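Local structure of hypothetical protein (Thermococcus kodakarensis, 2PBZ) at residues Gln15-Ala20 against Thr27-Ser32; Arg85-Arg90 against Ala295-Leu300. The protein binds ATP and probably acts as a carbon-nitrogen ligase in purine (IMP) biosynthesis, with magnesium or manganese as the likely cofactor. All coordinates share one frame; numbering follows the deposited sequence.

Contact 1 of 2, residues Gln15-Ala20 against Thr27-Ser32; sequences QILLGA and TRLYVS
Leu17 carries the apolar part of this contact, reaching from helix 13-22 to Thr27 and Leu29 on strand 27-31. Its CG stands beside the backbone N and anti to the carbonyl carbon (chi1 -62°), and both of its methyls end up at the strand. CD2 of Leu17 meets Thr27 CG2 at 3.5 Å. CD1 of Leu17 is almost as near the same Thr27 CG2, at 3.7 Å, so the threonine methyl lies against both arms of the leucine fork. Thr27 CG2 is anti to its own backbone N, which turns the methyl to the leucine. The two side chains meet at a slant.

Leu29 is met by one branch alone. Leu17 CD1 packs against Leu29 CD1 at 3.8 Å and is equally close to Leu29 CB. These two leucines cross at about a right angle. Ala20, one helical turn after Leu17, adds a looser touch, its CB 4.4 Å from Thr27 OG1.

Two polar groups of the strand bond outside the helix: the Arg28 guanidinium and the Thr27 backbone N. Arg28 points away from the helix and forms salt bridges with Asp47 and Asp61. The backbone N of Thr27 donates to the carboxylate of Asp46. Between these two segments the contact is van der Waals packing.

The short axes of helix 15-20 and strand 27-31 run nearly antiparallel, at 165°, and come within 9.0 Å. This is the return half of a beta-alpha-beta crossover. Strand 5-8, helix 13-22 and the parallel strand 27-31 form the unit, as in Rossmann-like folds.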
loop_
_atom_site.group_PDB
_atom_site.type_symbol
_atom_site.label_atom_id
_atom_site.label_comp_id
_atom_site.label_asym_id
_atom_site.label_seq_id
_atom_site.Cartn_x
_atom_site.Cartn_y
_atom_site.Cartn_z
ATOM N N GLN A 15 -16.487 4.799 -1.526
ATOM C CA GLN A 15 -15.594 5.916 -1.761
ATOM C C GLN A 15 -16.435 7.118 -2.195
ATOM O O GLN A 15 -16.280 8.222 -1.682
ATOM C CB GLN A 15 -14.630 5.534 -2.870
ATOM C CG GLN A 15 -13.560 6.532 -3.148
ATOM C CD GLN A 15 -12.917 6.307 -4.500
ATOM O OE1 GLN A 15 -13.036 5.227 -5.093
ATOM N NE2 GLN A 15 -12.236 7.321 -4.997
ATOM N N ILE A 16 -17.330 6.878 -3.143
ATOM C CA ILE A 16 -18.208 7.916 -3.669
ATOM C C ILE A 16 -19.074 8.586 -2.603
ATOM O O ILE A 16 -19.054 9.812 -2.477
ATOM C CB ILE A 16 -19.122 7.349 -4.783
ATOM C CG1 ILE A 16 -18.282 6.974 -6.001
ATOM C CG2 ILE A 16 -20.194 8.373 -5.159
ATOM C CD1 ILE A 16 -19.040 6.241 -7.064
ATOM N N LEU A 17 -19.825 7.787 -1.838
ATOM C CA LEU A 17 -20.695 8.329 -0.789
ATOM C C LEU A 17 -19.932 9.014 0.345
ATOM O O LEU A 17 -20.346 10.056 0.826
ATOM C CB LEU A 17 -21.600 7.231 -0.225
ATOM C CG LEU A 17 -22.586 6.567 -1.199
ATOM C CD1 LEU A 17 -23.510 5.622 -0.450
ATOM C CD2 LEU A 17 -23.404 7.620 -1.914
ATOM N N LEU A 18 -18.814 8.438 0.769
ATOM C CA LEU A 18 -18.033 9.036 1.836
ATOM C C LEU A 18 -17.541 10.399 1.377
ATOM O O LEU A 18 -17.566 11.361 2.133
ATOM C CB LEU A 18 -16.850 8.132 2.211
ATOM C CG LEU A 18 -15.792 8.659 3.193
ATOM C CD1 LEU A 18 -16.445 9.142 4.474
ATOM C CD2 LEU A 18 -14.787 7.562 3.497
ATOM N N GLY A 19 -17.097 10.480 0.131
ATOM C CA GLY A 19 -16.607 11.740 -0.399
ATOM C C GLY A 19 -17.705 12.781 -0.520
ATOM O O GLY A 19 -17.463 13.969 -0.359
ATOM N N ALA A 20 -18.918 12.339 -0.807
ATOM C CA ALA A 20 -20.039 13.251 -0.931
ATOM C C ALA A 20 -20.448 13.772 0.444
ATOM O O ALA A 20 -20.623 14.973 0.635
ATOM C CB ALA A 20 -21.201 12.544 -1.598
ATOM N N THR A 27 -26.722 11.974 0.971
ATOM C CA THR A 27 -26.461 10.671 0.371
ATOM C C THR A 27 -27.648 9.733 0.164
ATOM O O THR A 27 -28.494 9.590 1.046
ATOM C CB THR A 27 -25.395 9.946 1.233
ATOM O OG1 THR A 27 -24.114 10.544 1.002
ATOM C CG2 THR A 27 -25.340 8.475 0.930
ATOM N N ARG A 28 -27.683 9.091 -1.007
ATOM C CA ARG A 28 -28.709 8.106 -1.346
ATOM C C ARG A 28 -28.096 6.914 -2.066
ATOM O O ARG A 28 -27.477 7.062 -3.115
ATOM C CB ARG A 28 -29.791 8.684 -2.241
ATOM C CG ARG A 28 -30.699 7.611 -2.837
ATOM C CD ARG A 28 -31.731 8.206 -3.755
ATOM N NE ARG A 28 -32.603 9.139 -3.053
ATOM C CZ ARG A 28 -33.256 10.135 -3.644
ATOM N NH1 ARG A 28 -33.123 10.315 -4.950
ATOM N NH2 ARG A 28 -34.025 10.951 -2.934
ATOM N N LEU A 29 -28.302 5.724 -1.515
ATOM C CA LEU A 29 -27.756 4.516 -2.101
ATOM C C LEU A 29 -28.830 3.525 -2.509
ATOM O O LEU A 29 -29.726 3.237 -1.730
ATOM C CB LEU A 29 -26.812 3.844 -1.101
ATOM C CG LEU A 29 -26.097 2.579 -1.571
ATOM C CD1 LEU A 29 -25.069 2.960 -2.617
ATOM C CD2 LEU A 29 -25.438 1.878 -0.404
ATOM N N TYR A 30 -28.738 3.015 -3.733
ATOM C CA TYR A 30 -29.671 2.012 -4.232
ATOM C C TYR A 30 -28.955 0.686 -4.017
ATOM O O TYR A 30 -27.885 0.469 -4.572
ATOM C CB TYR A 30 -29.919 2.187 -5.725
ATOM C CG TYR A 30 -30.790 3.347 -6.114
ATOM C CD1 TYR A 30 -30.425 4.650 -5.810
ATOM C CD2 TYR A 30 -31.962 3.139 -6.825
ATOM C CE1 TYR A 30 -31.211 5.730 -6.212
ATOM C CE2 TYR A 30 -32.760 4.209 -7.236
ATOM C CZ TYR A 30 -32.376 5.502 -6.931
ATOM O OH TYR A 30 -33.122 6.561 -7.380
ATOM N N VAL A 31 -29.542 -0.201 -3.219
ATOM C CA VAL A 31 -28.917 -1.479 -2.906
ATOM C C VAL A 31 -29.932 -2.618 -2.939
ATOM O O VAL A 31 -31.128 -2.399 -2.768
ATOM C CB VAL A 31 -28.271 -1.417 -1.496
ATOM C CG1 VAL A 31 -29.361 -1.312 -0.440
ATOM C CG2 VAL A 31 -27.407 -2.637 -1.240
ATOM N N SER A 32 -29.451 -3.841 -3.149
ATOM C CA SER A 32 -30.335 -4.996 -3.183
ATOM C C SER A 32 -30.544 -5.549 -1.777
ATOM O O SER A 32 -29.787 -5.246 -0.850
ATOM C CB SER A 32 -29.766 -6.087 -4.087
ATOM O OG SER A 32 -28.547 -6.592 -3.591
#

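Contact 2 of 2, residues Arg85-Arg90 against Ala295-Leu300; sequences RFFGNR and ARELRL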
loop_
_atom_site.group_PDB
_atom_site.type_symbol
_atom_site.label_atom_id
_atom_site.label_comp_id
_atom_site.label_asym_id
_atom_site.label_seq_id
_atom_site.Cartn_x
_atom_site.Cartn_y
_atom_site.Cartn_z
ATOM N N ARG A 85 -30.239 12.892 -13.543
ATOM C CA ARG A 85 -29.247 13.937 -13.780
ATOM C C ARG A 85 -27.827 13.540 -14.241
ATOM O O ARG A 85 -27.333 14.145 -15.182
ATOM C CB ARG A 85 -29.161 14.820 -12.543
ATOM C CG ARG A 85 -28.833 16.261 -12.856
ATOM C CD ARG A 85 -29.753 17.201 -12.074
ATOM N NE ARG A 85 -29.567 18.569 -12.536
ATOM C CZ ARG A 85 -29.703 18.944 -13.804
ATOM N NH1 ARG A 85 -30.025 18.044 -14.737
ATOM N NH2 ARG A 85 -29.528 20.221 -14.145
ATOM N N PHE A 86 -27.173 12.569 -13.583
ATOM C CA PHE A 86 -25.815 12.062 -13.950
ATOM C C PHE A 86 -24.582 12.953 -13.952
ATOM O O PHE A 86 -24.522 13.950 -14.662
ATOM C CB PHE A 86 -25.833 11.374 -15.313
ATOM C CG PHE A 86 -26.239 9.928 -15.268
ATOM C CD1 PHE A 86 -27.542 9.562 -14.936
ATOM C CD2 PHE A 86 -25.321 8.933 -15.574
ATOM C CE1 PHE A 86 -27.922 8.206 -14.912
ATOM C CE2 PHE A 86 -25.683 7.591 -15.554
ATOM C CZ PHE A 86 -26.978 7.223 -15.225
ATOM N N PHE A 87 -23.565 12.545 -13.197
ATOM C CA PHE A 87 -22.310 13.301 -13.122
ATOM C C PHE A 87 -21.360 13.057 -14.310
ATOM O O PHE A 87 -21.225 11.932 -14.769
ATOM C CB PHE A 87 -21.558 12.957 -11.839
ATOM C CG PHE A 87 -20.314 13.768 -11.643
ATOM C CD1 PHE A 87 -20.382 15.048 -11.098
ATOM C CD2 PHE A 87 -19.075 13.289 -12.079
ATOM C CE1 PHE A 87 -19.232 15.849 -10.994
ATOM C CE2 PHE A 87 -17.930 14.078 -11.981
ATOM C CZ PHE A 87 -18.009 15.361 -11.439
ATOM N N GLY A 88 -20.721 14.128 -14.791
ATOM C CA GLY A 88 -19.750 14.056 -15.882
ATOM C C GLY A 88 -20.077 13.321 -17.174
ATOM O O GLY A 88 -19.982 12.096 -17.249
ATOM N N ASN A 89 -20.398 14.076 -18.215
ATOM C CA ASN A 89 -20.761 13.505 -19.509
ATOM C C ASN A 89 -21.691 12.339 -19.236
ATOM O O ASN A 89 -22.456 12.391 -18.265
ATOM C CB ASN A 89 -19.547 13.038 -20.297
ATOM C CG ASN A 89 -19.815 12.994 -21.813
ATOM O OD1 ASN A 89 -20.787 12.393 -22.270
ATOM N ND2 ASN A 89 -18.949 13.629 -22.589
ATOM N N ARG A 90 -21.634 11.302 -20.060
ATOM C CA ARG A 90 -22.516 10.156 -19.885
ATOM C C ARG A 90 -22.489 9.376 -21.172
ATOM O O ARG A 90 -22.752 8.175 -21.204
ATOM C CB ARG A 90 -23.958 10.606 -19.590
ATOM C CG ARG A 90 -24.889 9.451 -19.236
ATOM C CD ARG A 90 -26.224 9.923 -18.673
ATOM N NE ARG A 90 -27.274 10.122 -19.672
ATOM C CZ ARG A 90 -28.358 10.859 -19.454
ATOM N NH1 ARG A 90 -28.507 11.457 -18.273
ATOM N NH2 ARG A 90 -29.282 11.005 -20.405
ATOM N N ALA A 295 -17.083 14.854 -5.784
ATOM C CA ALA A 295 -17.999 15.623 -4.955
ATOM C C ALA A 295 -17.566 17.056 -4.815
ATOM O O ALA A 295 -18.411 17.949 -4.757
ATOM C CB ALA A 295 -18.130 14.994 -3.586
ATOM N N ARG A 296 -16.257 17.291 -4.749
ATOM C CA ARG A 296 -15.787 18.664 -4.611
ATOM C C ARG A 296 -16.019 19.415 -5.909
ATOM O O ARG A 296 -16.216 20.632 -5.909
ATOM C CB ARG A 296 -14.307 18.725 -4.248
ATOM C CG ARG A 296 -13.795 20.154 -4.247
ATOM C CD ARG A 296 -12.619 20.329 -3.341
ATOM N NE ARG A 296 -12.921 19.865 -1.995
ATOM C CZ ARG A 296 -12.093 19.973 -0.963
ATOM N NH1 ARG A 296 -10.902 20.539 -1.119
ATOM N NH2 ARG A 296 -12.442 19.494 0.222
ATOM N N GLU A 297 -16.003 18.671 -7.010
ATOM C CA GLU A 297 -16.224 19.246 -8.321
ATOM C C GLU A 297 -17.666 19.724 -8.351
ATOM O O GLU A 297 -17.981 20.788 -8.870
ATOM C CB GLU A 297 -16.011 18.193 -9.409
ATOM C CG GLU A 297 -16.091 18.758 -10.812
ATOM C CD GLU A 297 -14.868 19.558 -11.177
ATOM O OE1 GLU A 297 -14.353 20.316 -10.320
ATOM O OE2 GLU A 297 -14.427 19.432 -12.326
ATOM N N LEU A 298 -18.535 18.912 -7.773
ATOM C CA LEU A 298 -19.945 19.211 -7.705
ATOM C C LEU A 298 -20.164 20.457 -6.853
ATOM O O LEU A 298 -20.812 21.408 -7.283
ATOM C CB LEU A 298 -20.669 18.019 -7.103
ATOM C CG LEU A 298 -22.104 17.737 -7.533
ATOM C CD1 LEU A 298 -22.212 17.761 -9.054
ATOM C CD2 LEU A 298 -22.528 16.384 -6.976
ATOM N N ARG A 299 -19.604 20.465 -5.652
ATOM C CA ARG A 299 -19.772 21.604 -4.754
ATOM C C ARG A 299 -19.227 22.896 -5.356
ATOM O O ARG A 299 -19.793 23.968 -5.157
ATOM C CB ARG A 299 -19.072 21.344 -3.427
ATOM C CG ARG A 299 -19.552 22.246 -2.311
ATOM C CD ARG A 299 -18.553 22.257 -1.181
ATOM N NE ARG A 299 -17.261 22.714 -1.680
ATOM C CZ ARG A 299 -16.565 23.724 -1.159
ATOM N NH1 ARG A 299 -17.032 24.388 -0.109
ATOM N NH2 ARG A 299 -15.406 24.084 -1.710
ATOM N N LEU A 300 -18.114 22.799 -6.076
ATOM C CA LEU A 300 -17.535 23.977 -6.690
ATOM C C LEU A 300 -18.479 24.517 -7.745
ATOM O O LEU A 300 -18.649 25.718 -7.871
ATOM C CB LEU A 300 -16.193 23.650 -7.337
ATOM C CG LEU A 300 -15.028 23.476 -6.381
ATOM C CD1 LEU A 300 -13.770 23.217 -7.182
ATOM C CD2 LEU A 300 -14.878 24.730 -5.522
#
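The Phe87 ring meets helix 290-302 with its edge: Leu298 CD1 and Glu297 CG both lie near the ring plane. Leu298 CD1 is 3.9 Å from Phe87 CD1. Further along the rim, Phe87 CZ is 4.0 Å from Glu297 CG and just as near Glu297 CB. The phenylalanine CG is anti to its backbone N (chi1 -176°), which carries the ring out from the loop to the helix. Phe87 also touches Ile63. Away from the helix, the Phe86 ring has Arg90 CD over one face, 3.3 Å above its plane and toward the rim.

Glu297 offers the ring only its methylene carbons. Its chain bends at chi2 (74°) and takes the carboxylate away from the ring, at 48° to the ring plane. OE1 there has a long, weak ion pair with Arg293. Replacing Phe87 by an alanine would probably leave Leu298 CD1 and the Glu297 methylenes without their partner and open a gap between loop and helix.

The contact joins the loop between helices 76-80 and 99-109 to helix 290-302. Its chemistry is apolar, even where a glutamate takes part, with the carboxylate directed away from the ring.

In the fold
Both contacts are buried and apolar across their interfaces, and both lie away from the ATP pocket. They differ in reach. Contact 1 closes a unit local in sequence, a helix on the next strand of a parallel sheet. Contact 2 joins chain parts more than 200 residues apart, a loop and a late helix. Contact 1 uses mainly aliphatic branches; contact 2 adds an aromatic edge. Their centres are 14 Å apart, and helices 13-22 and 290-302 touch directly: Ala295 CB packs on Gly19 O at 3.5 Å. Arg296, on helix 290-302, forms a salt bridge with Glu23, just past the end of helix 13-22, which is consistent with added hold between these parts.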